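Local coordinates for beta-1,3-xylanase (Alcaligenes sp., PDB 2COV), which binds beta-1,3-xylan as the family 31 carbohydrate-binding module of the enzyme, and so probably helps hold the catalytic part on its substrate, at residues W32-C45 against Y67-Q81. Sequence-based numbering, arbitrary orientation.
Sequences WSAGWNYVCLNDYC and YKLTFKVEDRYGQGQ
E74 OE1 is gripped twice by the loop before strand 37-41: S33 OG donates at 2.6 Å from above the carboxylate plane, and G35 N meets its anti side at 2.9 Å, nearly straight. S33 OG in turn accepts from Y77 N, while E74 OE2 takes G78 N, tying the carboxylate to both loops at this end of the antiparallel ladder between strands 37-41 and 66-75 of the all-beta family 31 module. Hydrogen-bonded pairs Y38-K72 and C40-T70 define the register. A bend at chi2 (-80°) folds the E74 carboxylate back toward S33 and G35. E74 CB sits over the five-membered ring of W36, 3.4 Å from its centroid, and W36 NE1 hydrogen-bonds to Y38 OH of a neighbouring subunit. Without the indole, as with an alanine here, E74 CB is likely to lose that ring face and the neighbour's hydroxyl its NE1 partner. On the face with V39 and L41, V73 CG1 stands 4° off the normal of the W32 five-membered ring, a CH-pi contact. At the far end the extended K68 chain carries NZ to the syn lone pair of D43 OD2, a 2.8 Å salt bridge, and a water links that same oxygen to T70 OG1, itself also hydrogen-bonded to D85 on strand 80-89.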
loop_
_atom_site.group_PDB
_atom_site.type_symbol
_atom_site.label_atom_id
_atom_site.label_comp_id
_atom_site.label_asym_id
_atom_site.label_seq_id
_atom_site.Cartn_x
_atom_site.Cartn_y
_atom_site.Cartn_z
ATOM N N TRP A 32 10.907 -0.477 -19.555
ATOM C CA TRP A 32 10.814 -1.457 -18.461
ATOM C C TRP A 32 10.772 -2.874 -18.989
ATOM O O TRP A 32 10.230 -3.096 -20.074
ATOM C CB TRP A 32 9.586 -1.234 -17.648
ATOM C CG TRP A 32 9.302 0.185 -17.249
ATOM C CD1 TRP A 32 9.789 0.848 -16.185
ATOM C CD2 TRP A 32 8.366 1.038 -17.866
ATOM N NE1 TRP A 32 9.256 2.089 -16.160
ATOM C CE2 TRP A 32 8.368 2.229 -17.161
ATOM C CE3 TRP A 32 7.514 0.918 -18.965
ATOM C CZ2 TRP A 32 7.543 3.286 -17.502
ATOM C CZ3 TRP A 32 6.684 1.938 -19.271
ATOM C CH2 TRP A 32 6.726 3.107 -18.579
ATOM N N SER A 33 11.192 -3.852 -18.214
ATOM C CA SER A 33 11.013 -5.229 -18.652
ATOM C C SER A 33 9.528 -5.559 -18.843
ATOM O O SER A 33 9.187 -6.262 -19.753
ATOM C CB SER A 33 11.700 -6.169 -17.660
ATOM O OG SER A 33 11.331 -5.941 -16.319
ATOM N N ALA A 34 8.657 -5.070 -17.983
ATOM C CA ALA A 34 7.244 -5.056 -18.243
ATOM C C ALA A 34 6.674 -6.440 -18.495
ATOM O O ALA A 34 5.822 -6.648 -19.352
ATOM C CB ALA A 34 6.873 -4.061 -19.294
ATOM N N GLY A 35 7.050 -7.425 -17.656
ATOM C CA GLY A 35 6.394 -8.737 -17.716
ATOM C C GLY A 35 4.932 -8.709 -17.407
ATOM O O GLY A 35 4.180 -9.566 -17.835
ATOM N N TRP A 36 4.542 -7.766 -16.569
ATOM C CA TRP A 36 3.139 -7.416 -16.316
ATOM C C TRP A 36 3.022 -5.893 -16.268
ATOM O O TRP A 36 4.035 -5.179 -16.095
ATOM C CB TRP A 36 2.560 -8.083 -15.033
ATOM C CG TRP A 36 3.336 -7.753 -13.786
ATOM C CD1 TRP A 36 4.310 -8.501 -13.213
ATOM C CD2 TRP A 36 3.272 -6.545 -12.974
ATOM N NE1 TRP A 36 4.840 -7.906 -12.144
ATOM C CE2 TRP A 36 4.222 -6.690 -11.962
ATOM C CE3 TRP A 36 2.489 -5.410 -13.022
ATOM C CZ2 TRP A 36 4.439 -5.697 -11.033
ATOM C CZ3 TRP A 36 2.696 -4.417 -12.075
ATOM C CH2 TRP A 36 3.691 -4.535 -11.121
ATOM N N ASN A 37 1.779 -5.405 -16.462
ATOM C CA ASN A 37 1.473 -3.976 -16.312
ATOM C C ASN A 37 0.014 -3.802 -16.021
ATOM O O ASN A 37 -0.814 -4.575 -16.512
ATOM C CB ASN A 37 1.883 -3.183 -17.572
ATOM C CG ASN A 37 0.867 -3.307 -18.699
ATOM O OD1 ASN A 37 0.007 -2.442 -18.824
ATOM N ND2 ASN A 37 0.936 -4.406 -19.490
ATOM N N TYR A 38 -0.310 -2.768 -15.265
ATOM C CA TYR A 38 -1.699 -2.382 -15.020
ATOM C C TYR A 38 -1.880 -0.910 -15.306
ATOM O O TYR A 38 -1.049 -0.107 -14.931
ATOM C CB TYR A 38 -2.156 -2.679 -13.598
ATOM C CG TYR A 38 -2.299 -4.153 -13.295
ATOM C CD1 TYR A 38 -1.236 -4.895 -12.866
ATOM C CD2 TYR A 38 -3.508 -4.792 -13.463
ATOM C CE1 TYR A 38 -1.340 -6.259 -12.677
ATOM C CE2 TYR A 38 -3.655 -6.117 -13.261
ATOM C CZ TYR A 38 -2.571 -6.861 -12.900
ATOM O OH TYR A 38 -2.683 -8.221 -12.707
ATOM N N VAL A 39 -3.012 -0.623 -15.931
ATOM C CA VAL A 39 -3.492 0.725 -16.102
ATOM C C VAL A 39 -4.745 0.840 -15.248
ATOM O O VAL A 39 -5.587 -0.020 -15.285
ATOM C CB VAL A 39 -3.797 0.937 -17.595
ATOM C CG1 VAL A 39 -4.282 2.294 -17.787
ATOM C CG2 VAL A 39 -2.555 0.659 -18.468
ATOM N N CYS A 40 -4.882 1.954 -14.530
ATOM C CA CYS A 40 -6.003 2.106 -13.587
ATOM C C CYS A 40 -6.603 3.493 -13.675
ATOM O O CYS A 40 -5.915 4.498 -13.952
ATOM C CB CYS A 40 -5.566 1.910 -12.128
ATOM S SG CYS A 40 -4.328 0.633 -11.859
ATOM N N LEU A 41 -7.899 3.524 -13.378
ATOM C CA LEU A 41 -8.645 4.787 -13.251
ATOM C C LEU A 41 -9.327 4.721 -11.892
ATOM O O LEU A 41 -10.121 3.811 -11.630
ATOM C CB LEU A 41 -9.733 4.868 -14.353
ATOM C CG LEU A 41 -10.411 6.197 -14.475
ATOM C CD1 LEU A 41 -9.504 7.185 -15.128
ATOM C CD2 LEU A 41 -11.758 6.107 -15.265
ATOM N N ASN A 42 -9.016 5.674 -11.035
ATOM C CA ASN A 42 -9.531 5.657 -9.692
ATOM C C ASN A 42 -9.336 4.323 -8.984
ATOM O O ASN A 42 -10.199 3.834 -8.200
ATOM C CB ASN A 42 -11.023 6.074 -9.605
ATOM C CG ASN A 42 -11.264 7.533 -9.820
ATOM O OD1 ASN A 42 -10.312 8.343 -9.917
ATOM N ND2 ASN A 42 -12.516 7.919 -9.925
ATOM N N ASP A 43 -8.154 3.733 -9.178
ATOM C CA ASP A 43 -7.763 2.494 -8.520
ATOM C C ASP A 43 -8.546 1.248 -8.956
ATOM O O ASP A 43 -8.483 0.204 -8.319
ATOM C CB ASP A 43 -7.766 2.584 -6.951
ATOM C CG ASP A 43 -7.191 3.866 -6.447
ATOM O OD1 ASP A 43 -7.934 4.718 -5.841
ATOM O OD2 ASP A 43 -5.981 4.074 -6.698
ATOM N N TYR A 44 -9.284 1.361 -10.065
ATOM C CA TYR A 44 -9.869 0.205 -10.774
ATOM C C TYR A 44 -8.852 -0.143 -11.863
ATOM O O TYR A 44 -8.617 0.688 -12.725
ATOM C CB TYR A 44 -11.216 0.589 -11.359
ATOM C CG TYR A 44 -11.822 -0.509 -12.172
ATOM C CD1 TYR A 44 -12.592 -1.472 -11.578
ATOM C CD2 TYR A 44 -11.639 -0.562 -13.535
ATOM C CE1 TYR A 44 -13.146 -2.481 -12.353
ATOM C CE2 TYR A 44 -12.218 -1.603 -14.281
ATOM C CZ TYR A 44 -12.923 -2.559 -13.678
ATOM O OH TYR A 44 -13.508 -3.576 -14.425
ATOM N N CYS A 45 -8.227 -1.294 -11.699
ATOM C CA CYS A 45 -7.036 -1.647 -12.507
ATOM C C CYS A 45 -7.294 -2.783 -13.445
ATOM O O CYS A 45 -7.916 -3.769 -13.077
ATOM C CB CYS A 45 -5.900 -2.052 -11.578
ATOM S SG CYS A 45 -5.317 -0.670 -10.473
ATOM N N TYR A 67 -10.174 12.380 -12.089
ATOM C CA TYR A 67 -9.807 10.999 -11.901
ATOM C C TYR A 67 -8.336 10.899 -11.512
ATOM O O TYR A 67 -7.505 11.667 -11.994
ATOM C CB TYR A 67 -9.989 10.235 -13.237
ATOM C CG TYR A 67 -11.442 10.114 -13.645
ATOM C CD1 TYR A 67 -12.005 11.015 -14.549
ATOM C CD2 TYR A 67 -12.256 9.150 -13.083
ATOM C CE1 TYR A 67 -13.340 10.955 -14.891
ATOM C CE2 TYR A 67 -13.622 9.068 -13.437
ATOM C CZ TYR A 67 -14.145 10.012 -14.319
ATOM O OH TYR A 67 -15.453 9.977 -14.658
ATOM N N LYS A 68 -8.035 9.856 -10.762
ATOM C CA LYS A 68 -6.635 9.462 -10.533
ATOM C C LYS A 68 -6.258 8.425 -11.591
ATOM O O LYS A 68 -6.916 7.355 -11.710
ATOM C CB LYS A 68 -6.486 8.870 -9.172
ATOM C CG LYS A 68 -5.083 8.357 -8.830
ATOM C CD LYS A 68 -5.155 7.531 -7.489
ATOM C CE LYS A 68 -3.902 6.862 -7.072
ATOM N NZ LYS A 68 -4.259 6.088 -5.810
ATOM N N LEU A 69 -5.218 8.725 -12.347
ATOM C CA LEU A 69 -4.630 7.695 -13.238
ATOM C C LEU A 69 -3.540 6.978 -12.507
ATOM O O LEU A 69 -2.735 7.617 -11.804
ATOM C CB LEU A 69 -4.018 8.390 -14.473
ATOM C CG LEU A 69 -4.871 9.404 -15.253
ATOM C CD1 LEU A 69 -4.138 9.840 -16.537
ATOM C CD2 LEU A 69 -6.252 8.833 -15.527
ATOM N N THR A 70 -3.403 5.680 -12.729
ATOM C CA THR A 70 -2.240 4.951 -12.208
ATOM C C THR A 70 -1.738 4.007 -13.288
ATOM O O THR A 70 -2.484 3.417 -14.046
ATOM C CB THR A 70 -2.621 4.071 -10.999
ATOM O OG1 THR A 70 -3.210 4.903 -9.985
ATOM C CG2 THR A 70 -1.475 3.308 -10.386
ATOM N N PHE A 71 -0.399 3.934 -13.325
ATOM C CA PHE A 71 0.276 2.954 -14.155
ATOM C C PHE A 71 1.231 2.202 -13.271
ATOM O O PHE A 71 2.033 2.802 -12.533
ATOM C CB PHE A 71 1.069 3.613 -15.278
ATOM C CG PHE A 71 1.744 2.643 -16.214
ATOM C CD1 PHE A 71 0.999 1.701 -16.884
ATOM C CD2 PHE A 71 3.089 2.601 -16.414
ATOM C CE1 PHE A 71 1.571 0.746 -17.710
ATOM C CE2 PHE A 71 3.692 1.697 -17.269
ATOM C CZ PHE A 71 2.943 0.779 -17.882
ATOM N N LYS A 72 1.073 0.889 -13.269
ATOM C CA LYS A 72 1.925 -0.026 -12.531
ATOM C C LYS A 72 2.643 -0.946 -13.493
ATOM O O LYS A 72 2.023 -1.498 -14.375
ATOM C CB LYS A 72 1.115 -0.905 -11.556
ATOM C CG LYS A 72 0.055 -0.237 -10.773
ATOM C CD LYS A 72 -0.585 -1.139 -9.761
ATOM C CE LYS A 72 -1.702 -0.466 -8.992
ATOM N NZ LYS A 72 -2.348 -1.371 -8.016
ATOM N N VAL A 73 3.943 -1.099 -13.324
ATOM C CA VAL A 73 4.691 -1.874 -14.273
ATOM C C VAL A 73 5.785 -2.686 -13.657
ATOM O O VAL A 73 6.530 -2.195 -12.797
ATOM C CB VAL A 73 5.207 -0.956 -15.421
ATOM C CG1 VAL A 73 6.242 0.103 -14.969
ATOM C CG2 VAL A 73 5.767 -1.793 -16.578
ATOM N N GLU A 74 5.917 -3.931 -14.085
ATOM C CA GLU A 74 7.032 -4.826 -13.712
ATOM C C GLU A 74 8.307 -4.270 -14.268
ATOM O O GLU A 74 8.368 -3.779 -15.371
ATOM C CB GLU A 74 6.728 -6.193 -14.327
ATOM C CG GLU A 74 7.573 -7.309 -13.827
ATOM C CD GLU A 74 8.966 -7.398 -14.446
ATOM O OE1 GLU A 74 9.136 -7.267 -15.681
ATOM O OE2 GLU A 74 9.919 -7.662 -13.637
ATOM N N ASP A 75 9.402 -4.287 -13.466
ATOM C CA ASP A 75 10.668 -3.739 -13.919
ATOM C C ASP A 75 11.812 -4.513 -13.343
ATOM O O ASP A 75 11.676 -5.246 -12.381
ATOM C CB ASP A 75 10.806 -2.220 -13.509
ATOM C CG ASP A 75 11.872 -1.480 -14.534
ATOM O OD1 ASP A 75 12.217 -0.464 -14.180
ATOM O OD2 ASP A 75 12.275 -2.087 -15.561
ATOM N N ARG A 76 12.949 -4.403 -14.007
ATOM C CA ARG A 76 14.223 -4.961 -13.467
ATOM C C ARG A 76 14.217 -6.479 -13.579
ATOM O O ARG A 76 14.875 -7.164 -12.811
ATOM C CB ARG A 76 14.477 -4.523 -11.971
ATOM C CG ARG A 76 14.154 -3.052 -11.535
ATOM C CD ARG A 76 15.311 -2.335 -11.805
ATOM N NE ARG A 76 15.334 -0.881 -11.674
ATOM C CZ ARG A 76 16.528 -0.302 -11.981
ATOM N NH1 ARG A 76 16.689 0.965 -11.966
ATOM N NH2 ARG A 76 17.637 -1.080 -12.185
ATOM N N TYR A 77 13.462 -7.028 -14.527
ATOM C CA TYR A 77 13.572 -8.462 -14.866
ATOM C C TYR A 77 13.293 -9.338 -13.648
ATOM O O TYR A 77 14.065 -10.225 -13.280
ATOM C CB TYR A 77 14.914 -8.810 -15.542
ATOM C CG TYR A 77 15.120 -8.012 -16.799
ATOM C CD1 TYR A 77 15.832 -6.827 -16.755
ATOM C CD2 TYR A 77 14.604 -8.414 -18.033
ATOM C CE1 TYR A 77 15.978 -5.985 -17.898
ATOM C CE2 TYR A 77 14.772 -7.544 -19.200
ATOM C CZ TYR A 77 15.440 -6.361 -19.075
ATOM O OH TYR A 77 15.571 -5.538 -20.224
ATOM N N GLY A 78 12.172 -9.065 -12.994
ATOM C CA GLY A 78 11.747 -9.841 -11.847
ATOM C C GLY A 78 12.140 -9.203 -10.535
ATOM O O GLY A 78 11.673 -9.666 -9.458
ATOM N N GLN A 79 12.951 -8.145 -10.558
ATOM C CA GLN A 79 13.546 -7.620 -9.354
ATOM C C GLN A 79 12.950 -6.288 -8.875
ATOM O O GLN A 79 13.407 -5.728 -7.878
ATOM C CB GLN A 79 15.051 -7.477 -9.528
ATOM C CG GLN A 79 15.787 -8.798 -9.816
ATOM C CD GLN A 79 15.723 -9.777 -8.670
ATOM O OE1 GLN A 79 15.813 -9.413 -7.491
ATOM N NE2 GLN A 79 15.600 -11.051 -9.015
ATOM N N GLY A 80 11.894 -5.798 -9.517
ATOM C CA GLY A 80 11.288 -4.535 -9.081
ATOM C C GLY A 80 10.059 -4.150 -9.809
ATOM O O GLY A 80 9.401 -5.012 -10.441
ATOM N N GLN A 81 9.666 -2.920 -9.611
ATOM C CA GLN A 81 8.438 -2.416 -10.191
ATOM C C GLN A 81 8.473 -0.893 -10.053
ATOM O O GLN A 81 9.248 -0.328 -9.325
ATOM C CB GLN A 81 7.175 -2.905 -9.466
ATOM C CG GLN A 81 7.051 -2.479 -8.036
ATOM C CD GLN A 81 5.711 -2.817 -7.337
ATOM O OE1 GLN A 81 5.478 -2.339 -6.252
ATOM N NE2 GLN A 81 4.970 -3.662 -7.846
HETATM O O HOH W 1 -5.949 5.019 -10.457
HETATM O O HOH W 2 -4.206 2.767 -8.109
#